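Long-range contacts in mandelate racemase/muconate lactonizing enzyme family protein (Bradyrhizobium sp. ORS 278, PDB 3TOY), which is of unknown function but belongs to the enolase superfamily, whose members join an N-terminal capping domain to a modified TIM barrel with a metal site: residues 129-134 with 299-304; 101-106 with 136-141; 242-247 with 263-268. One frame throughout, in Å; residues are numbered along the deposited sequence.

Contact 1 of 3, residues 129-134 with 299-304; sequences GLDMAF and GGITGW
Thr-302 OG1 has two partners: it donates to Asp-131 OD1 at 2.6 Å and is hydrogen-bonded to Trp-135 NE1, one turn further along helix 122-142. OD1 uses its syn lone pair for this bond. The other carboxylate oxygen, OD2, takes the backbone N-H of Thr-302 at 3.0 Å (from Thr-302 N). That bond is nearly straight at 172°, and it meets OD2 from 34° outside the carboxylate plane. One threonine thus holds both oxygens, which should fix the rotation of the carboxylate. The carboxylate faces backbone N-H groups near the N-terminal end of helix 300-314, which would probably stabilise its negative charge. Gly-300 has no side chain on the side where Asp-131 OD2 lies, and its CA comes to 5.3 Å from Met-132 CA. Beside it, Met-132 CG lies 4.2 Å from Ile-301 CG1, the apolar flank of the contact. The axes of the short segments come within 7.8 Å and their directions differ by 97°. Helix 122-142 belongs to the capping domain and helix 300-314 to the barrel. Strand 50-64 lines another side of helix 122-142, helix 103-113 packs on Asp-131 and Thr-302, and helix 324-330 covers Ile-301.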
loop_
_atom_site.group_PDB
_atom_site.type_symbol
_atom_site.label_atom_id
_atom_site.label_comp_id
_atom_site.label_asym_id
_atom_site.label_seq_id
_atom_site.Cartn_x
_atom_site.Cartn_y
_atom_site.Cartn_z
ATOM N N GLY A 129 -17.961 27.349 21.594
ATOM C CA GLY A 129 -19.145 28.044 22.119
ATOM C C GLY A 129 -19.077 29.517 21.754
ATOM O O GLY A 129 -20.083 30.096 21.342
ATOM N N LEU A 130 -17.896 30.110 21.901
ATOM C CA LEU A 130 -17.672 31.506 21.527
ATOM C C LEU A 130 -17.903 31.719 20.045
ATOM O O LEU A 130 -18.582 32.658 19.628
ATOM C CB LEU A 130 -16.266 31.985 21.937
ATOM C CG LEU A 130 -16.080 32.162 23.452
ATOM C CD1 LEU A 130 -14.636 32.220 23.898
ATOM C CD2 LEU A 130 -16.862 33.414 23.939
ATOM N N ASP A 131 -17.341 30.835 19.226
ATOM C CA ASP A 131 -17.537 30.959 17.791
ATOM C C ASP A 131 -19.019 30.991 17.405
ATOM O O ASP A 131 -19.436 31.802 16.571
ATOM C CB ASP A 131 -16.804 29.818 17.038
ATOM C CG ASP A 131 -16.949 29.951 15.536
ATOM O OD1 ASP A 131 -16.149 30.688 14.914
ATOM O OD2 ASP A 131 -17.883 29.329 14.986
ATOM N N MET A 132 -19.818 30.114 17.983
ATOM C CA MET A 132 -21.252 30.077 17.653
ATOM C C MET A 132 -21.927 31.404 18.045
ATOM O O MET A 132 -22.746 31.949 17.302
ATOM C CB MET A 132 -21.953 28.922 18.369
ATOM C CG MET A 132 -21.740 27.549 17.715
ATOM S SD MET A 132 -22.666 26.254 18.521
ATOM C CE MET A 132 -21.623 25.943 19.941
ATOM N N ALA A 133 -21.578 31.900 19.224
ATOM C CA ALA A 133 -22.141 33.167 19.689
ATOM C C ALA A 133 -21.713 34.322 18.782
ATOM O O ALA A 133 -22.510 35.229 18.524
ATOM C CB ALA A 133 -21.763 33.419 21.137
ATOM N N PHE A 134 -20.485 34.293 18.249
ATOM C CA PHE A 134 -20.084 35.356 17.312
ATOM C C PHE A 134 -20.946 35.364 16.051
ATOM O O PHE A 134 -21.362 36.416 15.560
ATOM C CB PHE A 134 -18.623 35.274 16.846
ATOM C CG PHE A 134 -17.600 35.222 17.945
ATOM C CD1 PHE A 134 -17.757 35.934 19.132
ATOM C CD2 PHE A 134 -16.432 34.486 17.756
ATOM C CE1 PHE A 134 -16.785 35.876 20.122
ATOM C CE2 PHE A 134 -15.469 34.417 18.738
ATOM C CZ PHE A 134 -15.635 35.119 19.923
ATOM N N GLY A 299 -15.209 23.086 16.539
ATOM C CA GLY A 299 -14.794 24.490 16.299
ATOM C C GLY A 299 -15.932 25.418 15.886
ATOM O O GLY A 299 -15.727 26.377 15.131
ATOM N N GLY A 300 -17.141 25.117 16.367
ATOM C CA GLY A 300 -18.325 25.937 16.106
ATOM C C GLY A 300 -18.706 25.938 14.642
ATOM O O GLY A 300 -18.395 25.001 13.903
ATOM N N ILE A 301 -19.397 26.994 14.225
ATOM C CA ILE A 301 -19.792 27.179 12.845
ATOM C C ILE A 301 -18.569 27.209 11.931
ATOM O O ILE A 301 -18.570 26.585 10.853
ATOM C CB ILE A 301 -20.572 28.505 12.675
ATOM C CG1 ILE A 301 -21.811 28.537 13.599
ATOM C CG2 ILE A 301 -20.940 28.735 11.238
ATOM C CD1 ILE A 301 -22.666 27.343 13.522
ATOM N N THR A 302 -17.536 27.947 12.348
ATOM C CA THR A 302 -16.371 28.166 11.527
ATOM C C THR A 302 -15.669 26.806 11.228
ATOM O O THR A 302 -15.330 26.513 10.070
ATOM C CB THR A 302 -15.398 29.155 12.213
ATOM O OG1 THR A 302 -16.059 30.436 12.341
ATOM C CG2 THR A 302 -14.126 29.349 11.367
ATOM N N GLY A 303 -15.481 26.017 12.278
ATOM C CA GLY A 303 -14.873 24.665 12.169
ATOM C C GLY A 303 -15.768 23.714 11.356
ATOM O O GLY A 303 -15.272 22.943 10.501
ATOM N N TRP A 304 -17.077 23.765 11.592
ATOM C CA TRP A 304 -18.038 22.932 10.842
ATOM C C TRP A 304 -17.895 23.109 9.344
ATOM O O TRP A 304 -17.876 22.114 8.582
ATOM C CB TRP A 304 -19.484 23.258 11.252
ATOM C CG TRP A 304 -20.513 22.492 10.497
ATOM C CD1 TRP A 304 -20.889 22.689 9.222
ATOM C CD2 TRP A 304 -21.283 21.387 10.982
ATOM N NE1 TRP A 304 -21.849 21.776 8.860
ATOM C CE2 TRP A 304 -22.101 20.958 9.925
ATOM C CE3 TRP A 304 -21.336 20.703 12.198
ATOM C CZ2 TRP A 304 -22.981 19.893 10.044
ATOM C CZ3 TRP A 304 -22.202 19.642 12.315
ATOM C CH2 TRP A 304 -23.027 19.256 11.251
#

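Contact 2 of 3, residues 101-106 with 136-141; sequences LVPVDL and DALGQL
Leu-101 pushes one methyl, CD2, into a group of three side chains on helix 122-142. Its CD2 is 3.6 Å from Leu-138 CD2. The same CD2 lies 3.9 Å from Ala-137 CB and 3.8 Å from Leu-141 CD1. Leu-101 is extended toward the helix because CG lies opposite its backbone N (chi1 -176°). It passes Leu-138 alongside, the two chains running in opposite directions, and meets Leu-141 tip to tip. Leu-138 divides its branches. CD2 serves Leu-101, while CD1 touches CG and CD of the proline ring, 3.6 Å from Pro-103 CG. This is the tight part: Leu-101, Pro-103 and Ala-137 are buried, and Phe-134 and Trp-135 of the same helix continue the packing on Leu-101 and Pro-103.

The contact is looser toward Leu-141, which gives little surface to it and stays partly exposed. Leu-138 also keeps some exposure. Asp-136 and Gln-140 take no part in the contact. Gln-140 NE2 donates to Asp-136 OD2 at 2.7 Å and also bonds Thr-69 O, and His-71 N and Leu-368 N also bond the Asp-136 carboxylate. On the other segment, Val-102 holds the N-cap position of helix 103-113, and Val-104 and Asp-105 meet a second subunit. There Asp-105 OD2 is hydrogen-bonded to Ser-153 of that subunit.

Both segments belong to the capping domain, where the contact joins the start of helix 103-113 to the later turns of helix 122-142. Its closest approaches are all between methyl and ring carbons. Its stability probably rests on close packing and the exclusion of water.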
loop_
_atom_site.group_PDB
_atom_site.type_symbol
_atom_site.label_atom_id
_atom_site.label_comp_id
_atom_site.label_asym_id
_atom_site.label_seq_id
_atom_site.Cartn_x
_atom_site.Cartn_y
_atom_site.Cartn_z
ATOM N N LEU A 101 -15.596 41.833 15.573
ATOM C CA LEU A 101 -16.418 40.633 15.531
ATOM C C LEU A 101 -16.235 40.000 14.159
ATOM O O LEU A 101 -17.021 40.240 13.223
ATOM C CB LEU A 101 -17.893 40.990 15.759
ATOM C CG LEU A 101 -18.927 39.873 15.840
ATOM C CD1 LEU A 101 -18.748 39.082 17.110
ATOM C CD2 LEU A 101 -20.345 40.443 15.746
ATOM N N VAL A 102 -15.159 39.224 14.038
ATOM C CA VAL A 102 -14.759 38.631 12.764
ATOM C C VAL A 102 -14.428 37.175 13.082
ATOM O O VAL A 102 -13.338 36.892 13.525
ATOM C CB VAL A 102 -13.526 39.347 12.167
ATOM C CG1 VAL A 102 -13.110 38.701 10.860
ATOM C CG2 VAL A 102 -13.836 40.855 11.915
ATOM N N PRO A 103 -15.402 36.264 12.899
ATOM C CA PRO A 103 -15.277 34.871 13.374
ATOM C C PRO A 103 -13.995 34.162 12.932
ATOM O O PRO A 103 -13.337 33.527 13.747
ATOM C CB PRO A 103 -16.519 34.199 12.787
ATOM C CG PRO A 103 -17.556 35.337 12.798
ATOM C CD PRO A 103 -16.751 36.536 12.358
ATOM N N VAL A 104 -13.652 34.261 11.660
ATOM C CA VAL A 104 -12.464 33.574 11.143
ATOM C C VAL A 104 -11.195 34.084 11.817
ATOM O O VAL A 104 -10.310 33.308 12.207
ATOM C CB VAL A 104 -12.377 33.734 9.613
ATOM C CG1 VAL A 104 -11.028 33.225 9.064
ATOM C CG2 VAL A 104 -13.567 33.027 8.979
ATOM N N ASP A 105 -11.103 35.400 11.956
ATOM C CA ASP A 105 -9.945 36.003 12.607
ATOM C C ASP A 105 -9.876 35.685 14.093
ATOM O O ASP A 105 -8.775 35.500 14.642
ATOM C CB ASP A 105 -9.975 37.525 12.436
ATOM C CG ASP A 105 -9.819 37.953 11.014
ATOM O OD1 ASP A 105 -9.587 37.104 10.105
ATOM O OD2 ASP A 105 -9.927 39.171 10.804
ATOM N N LEU A 106 -11.034 35.666 14.763
ATOM C CA LEU A 106 -11.095 35.328 16.190
ATOM C C LEU A 106 -10.708 33.863 16.417
ATOM O O LEU A 106 -10.035 33.515 17.394
ATOM C CB LEU A 106 -12.498 35.605 16.762
ATOM C CG LEU A 106 -12.868 37.110 16.821
ATOM C CD1 LEU A 106 -14.385 37.301 16.995
ATOM C CD2 LEU A 106 -12.072 37.829 17.909
ATOM N N ASP A 136 -23.878 34.117 15.742
ATOM C CA ASP A 136 -25.238 34.454 16.146
ATOM C C ASP A 136 -25.386 35.974 16.148
ATOM O O ASP A 136 -26.383 36.515 15.673
ATOM C CB ASP A 136 -25.530 33.933 17.549
ATOM C CG ASP A 136 -26.869 34.428 18.064
ATOM O OD1 ASP A 136 -27.898 34.005 17.519
ATOM O OD2 ASP A 136 -26.883 35.261 18.992
ATOM N N ALA A 137 -24.375 36.650 16.682
ATOM C CA ALA A 137 -24.383 38.103 16.758
ATOM C C ALA A 137 -24.379 38.714 15.369
ATOM O O ALA A 137 -25.127 39.652 15.104
ATOM C CB ALA A 137 -23.218 38.617 17.595
ATOM N N LEU A 138 -23.553 38.183 14.470
ATOM C CA LEU A 138 -23.526 38.686 13.104
ATOM C C LEU A 138 -24.912 38.562 12.469
ATOM O O LEU A 138 -25.370 39.458 11.747
ATOM C CB LEU A 138 -22.487 37.938 12.262
ATOM C CG LEU A 138 -21.008 38.280 12.444
ATOM C CD1 LEU A 138 -20.171 37.377 11.519
ATOM C CD2 LEU A 138 -20.706 39.755 12.182
ATOM N N GLY A 139 -25.579 37.445 12.727
ATOM C CA GLY A 139 -26.908 37.227 12.177
ATOM C C GLY A 139 -27.906 38.232 12.755
ATOM O O GLY A 139 -28.704 38.818 12.029
ATOM N N GLN A 140 -27.867 38.417 14.066
ATOM C CA GLN A 140 -28.756 39.386 14.717
ATOM C C GLN A 140 -28.508 40.768 14.143
ATOM O O GLN A 140 -29.453 41.488 13.835
ATOM C CB GLN A 140 -28.538 39.417 16.222
ATOM C CG GLN A 140 -29.119 38.230 16.984
ATOM C CD GLN A 140 -29.063 38.434 18.488
ATOM O OE1 GLN A 140 -29.699 39.339 19.029
ATOM N NE2 GLN A 140 -28.299 37.601 19.168
ATOM N N LEU A 141 -27.240 41.135 13.994
ATOM C CA LEU A 141 -26.896 42.453 13.476
ATOM C C LEU A 141 -27.385 42.655 12.054
ATOM O O LEU A 141 -27.691 43.780 11.659
ATOM C CB LEU A 141 -25.392 42.719 13.577
ATOM C CG LEU A 141 -24.844 42.958 14.981
ATOM C CD1 LEU A 141 -23.359 42.697 15.030
ATOM C CD2 LEU A 141 -25.144 44.416 15.396
#

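Contact 3 of 3, residues 242-247 with 263-268; sequences TWIEEP and SEIPIQ. With CA (calcium ion), chain E; CA (calcium ion), chain I.
The apolar touch of Ile-265 on Ile-244 follows a turn that begins at Ser-263. Ser-263 OG donates to Ile-265 O at 2.6 Å, in the carbonyl plane on a lone pair. Ser-263 O binds a calcium ion at 2.6 Å, together with Arg-260 O. A water on that calcium ion also donates to Ile-265 O. Glu-264 turns outward and forms a salt bridge with Arg-262 of a third subunit. Ile-265 then turns inward, and its CG2 branch lies 3.6 Å from Ile-244 CG1.

Pro-266 O takes the N-H of Ile-244 (Ile-244 N to Pro-266 O 2.9 Å), while the proline ring lies against Thr-242 O. Thr-242 itself contacts a bound O-acetaldehydyl-hexaethylene glycol.

At Ile-267 the parallel pairing is under way. Strands 243-245 and 267-269, with helix 253-262 between them, form one beta-alpha-beta unit of the enolase-superfamily barrel. Ile-267 CD1 reaches back to within 4.0 Å of Ile-244 CB. The side chains of Ile-244 and Ile-267 lie on the same face of the sheet, where Ile-233 and Val-259 of the surrounding helices pack on Ile-267.

Gln-268 points to the other face. Its N-H bonds Ile-244 O almost straight (Gln-268 N to Ile-244 O 2.8 Å, 178°), and its O accepts from Glu-246 N. Its CB sits over the five-membered ring of Trp-243, 3.6 Å from the centroid, in a CH-pi contact. Trp-243 has CG between its backbone N and carbonyl carbon (chi1 76°), which lays the indole face against the Gln-268 side chain. Indole NE1 donates to the anti lone pair of Glu-245 OE1, which also has Lys-188 as a salt-bridge partner. Beside Gln-268, Glu-245 extends OE2 to a second calcium ion at 2.3 Å, shared with Asp-219 and Glu-271.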
loop_
_atom_site.group_PDB
_atom_site.type_symbol
_atom_site.label_atom_id
_atom_site.label_comp_id
_atom_site.label_asym_id
_atom_site.label_seq_id
_atom_site.Cartn_x
_atom_site.Cartn_y
_atom_site.Cartn_z
ATOM N N THR A 242 -29.744 1.693 10.057
ATOM C CA THR A 242 -29.193 2.719 9.197
ATOM C C THR A 242 -27.714 2.949 9.488
ATOM O O THR A 242 -26.935 3.200 8.569
ATOM C CB THR A 242 -29.998 4.017 9.382
ATOM O OG1 THR A 242 -31.257 3.850 8.721
ATOM C CG2 THR A 242 -29.260 5.235 8.795
ATOM N N TRP A 243 -27.345 2.884 10.761
ATOM C CA TRP A 243 -25.927 3.025 11.151
ATOM C C TRP A 243 -25.657 2.498 12.546
ATOM O O TRP A 243 -26.595 2.322 13.357
ATOM C CB TRP A 243 -25.444 4.481 10.980
ATOM C CG TRP A 243 -25.868 5.521 12.028
ATOM C CD1 TRP A 243 -25.781 5.429 13.394
ATOM C CD2 TRP A 243 -26.337 6.843 11.742
ATOM N NE1 TRP A 243 -26.191 6.625 13.976
ATOM C CE2 TRP A 243 -26.536 7.500 12.975
ATOM C CE3 TRP A 243 -26.611 7.536 10.554
ATOM C CZ2 TRP A 243 -27.006 8.805 13.049
ATOM C CZ3 TRP A 243 -27.085 8.834 10.634
ATOM C CH2 TRP A 243 -27.267 9.456 11.874
ATOM N N ILE A 244 -24.391 2.154 12.784
ATOM C CA ILE A 244 -23.900 1.808 14.114
ATOM C C ILE A 244 -22.988 2.937 14.544
ATOM O O ILE A 244 -22.002 3.237 13.847
ATOM C CB ILE A 244 -23.051 0.540 14.054
ATOM C CG1 ILE A 244 -23.907 -0.620 13.514
ATOM C CG2 ILE A 244 -22.463 0.240 15.434
ATOM C CD1 ILE A 244 -24.963 -1.145 14.531
ATOM N N GLU A 245 -23.252 3.525 15.714
ATOM C CA GLU A 245 -22.586 4.764 16.095
ATOM C C GLU A 245 -21.574 4.524 17.224
ATOM O O GLU A 245 -21.882 3.825 18.201
ATOM C CB GLU A 245 -23.669 5.770 16.503
ATOM C CG GLU A 245 -23.188 7.132 16.920
ATOM C CD GLU A 245 -24.374 8.068 17.132
ATOM O OE1 GLU A 245 -25.318 8.006 16.301
ATOM O OE2 GLU A 245 -24.343 8.855 18.109
ATOM N N GLU A 246 -20.371 5.093 17.073
ATOM C CA GLU A 246 -19.265 4.945 18.038
ATOM C C GLU A 246 -19.178 3.561 18.667
ATOM O O GLU A 246 -19.341 3.413 19.878
ATOM C CB GLU A 246 -19.351 6.027 19.124
ATOM C CG GLU A 246 -19.006 7.433 18.622
ATOM C CD GLU A 246 -18.735 8.403 19.775
ATOM O OE1 GLU A 246 -19.549 8.432 20.722
ATOM O OE2 GLU A 246 -17.710 9.112 19.753
ATOM N N PRO A 247 -18.891 2.530 17.854
ATOM C CA PRO A 247 -18.791 1.180 18.411
ATOM C C PRO A 247 -17.667 1.051 19.425
ATOM O O PRO A 247 -17.771 0.234 20.331
ATOM C CB PRO A 247 -18.493 0.302 17.189
ATOM C CG PRO A 247 -17.933 1.261 16.170
ATOM C CD PRO A 247 -18.669 2.544 16.401
ATOM N N SER A 263 -17.563 -4.359 8.718
ATOM C CA SER A 263 -19.013 -4.161 8.974
ATOM C C SER A 263 -19.868 -4.100 7.707
ATOM O O SER A 263 -19.519 -3.421 6.740
ATOM C CB SER A 263 -19.253 -2.856 9.765
ATOM O OG SER A 263 -20.652 -2.697 10.001
ATOM N N GLU A 264 -21.016 -4.772 7.732
ATOM C CA GLU A 264 -21.998 -4.637 6.666
ATOM C C GLU A 264 -23.001 -3.499 6.966
ATOM O O GLU A 264 -23.885 -3.200 6.160
ATOM C CB GLU A 264 -22.735 -5.957 6.442
ATOM C CG GLU A 264 -21.847 -7.095 5.935
ATOM C CD GLU A 264 -21.501 -6.984 4.449
ATOM O OE1 GLU A 264 -21.180 -5.866 3.978
ATOM O OE2 GLU A 264 -21.541 -8.025 3.751
ATOM N N ILE A 265 -22.857 -2.868 8.123
ATOM C CA ILE A 265 -23.700 -1.717 8.479
ATOM C C ILE A 265 -22.818 -0.487 8.541
ATOM O O ILE A 265 -21.710 -0.570 9.065
ATOM C CB ILE A 265 -24.353 -1.919 9.875
ATOM C CG1 ILE A 265 -25.061 -3.287 9.935
ATOM C CG2 ILE A 265 -25.320 -0.753 10.182
ATOM C CD1 ILE A 265 -25.686 -3.621 11.342
ATOM N N PRO A 266 -23.293 0.648 7.988
ATOM C CA PRO A 266 -22.456 1.838 7.991
ATOM C C PRO A 266 -22.052 2.221 9.408
ATOM O O PRO A 266 -22.856 2.117 10.351
ATOM C CB PRO A 266 -23.335 2.899 7.336
ATOM C CG PRO A 266 -24.277 2.075 6.393
ATOM C CD PRO A 266 -24.530 0.810 7.197
ATOM N N ILE A 267 -20.808 2.668 9.553
ATOM C CA ILE A 267 -20.285 3.085 10.848
ATOM C C ILE A 267 -20.349 4.601 10.930
ATOM O O ILE A 267 -19.869 5.292 10.031
ATOM C CB ILE A 267 -18.815 2.645 10.986
ATOM C CG1 ILE A 267 -18.732 1.119 10.935
ATOM C CG2 ILE A 267 -18.206 3.157 12.287
ATOM C CD1 ILE A 267 -19.622 0.383 12.029
ATOM N N GLN A 268 -20.968 5.100 12.000
ATOM C CA GLN A 268 -21.122 6.536 12.267
ATOM C C GLN A 268 -20.234 6.911 13.470
ATOM O O GLN A 268 -20.128 6.150 14.437
ATOM C CB GLN A 268 -22.604 6.817 12.624
ATOM C CG GLN A 268 -22.925 8.232 13.088
ATOM C CD GLN A 268 -22.777 9.249 11.974
ATOM O OE1 GLN A 268 -21.655 9.618 11.621
ATOM N NE2 GLN A 268 -23.918 9.713 11.400
HETATM CA CA CA E . -23.874 9.484 20.285
HETATM CA CA CA I . -17.992 -1.581 5.821
HETATM O O HOH W 1 -22.179 7.988 20.485
HETATM O O HOH W 2 -19.257 -0.156 7.214
HETATM O O HOH W 3 -25.826 10.969 20.345
HETATM O O HOH W 4 -16.899 -2.742 4.306
HETATM O O HOH W 5 -17.421 0.605 4.661
#

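How the contacts relate
Contacts 1 and 2 are neighbours, with centres about 9 Å apart, and both use helix 122-142. Contact 2 lies within the capping domain, while contact 1 carries the same helix onto the barrel. Phe-134 CE2 is 3.5 Å from Leu-106 CD1, and Pro-103 CB is 3.8 Å from Thr-302 OG1. The side chain of Thr-302 is about 6 Å from a bound O-acetaldehydyl-hexaethylene glycol. The centre of contact 3 is about 28 Å from that of contact 1 and about 36 Å from that of contact 2. Its Glu-245 binds calcium with Asp-219 and Glu-271, at or just past the ends of barrel strands, consistent with the superfamily's metal site. Contacts 1 and 2 do not reach it.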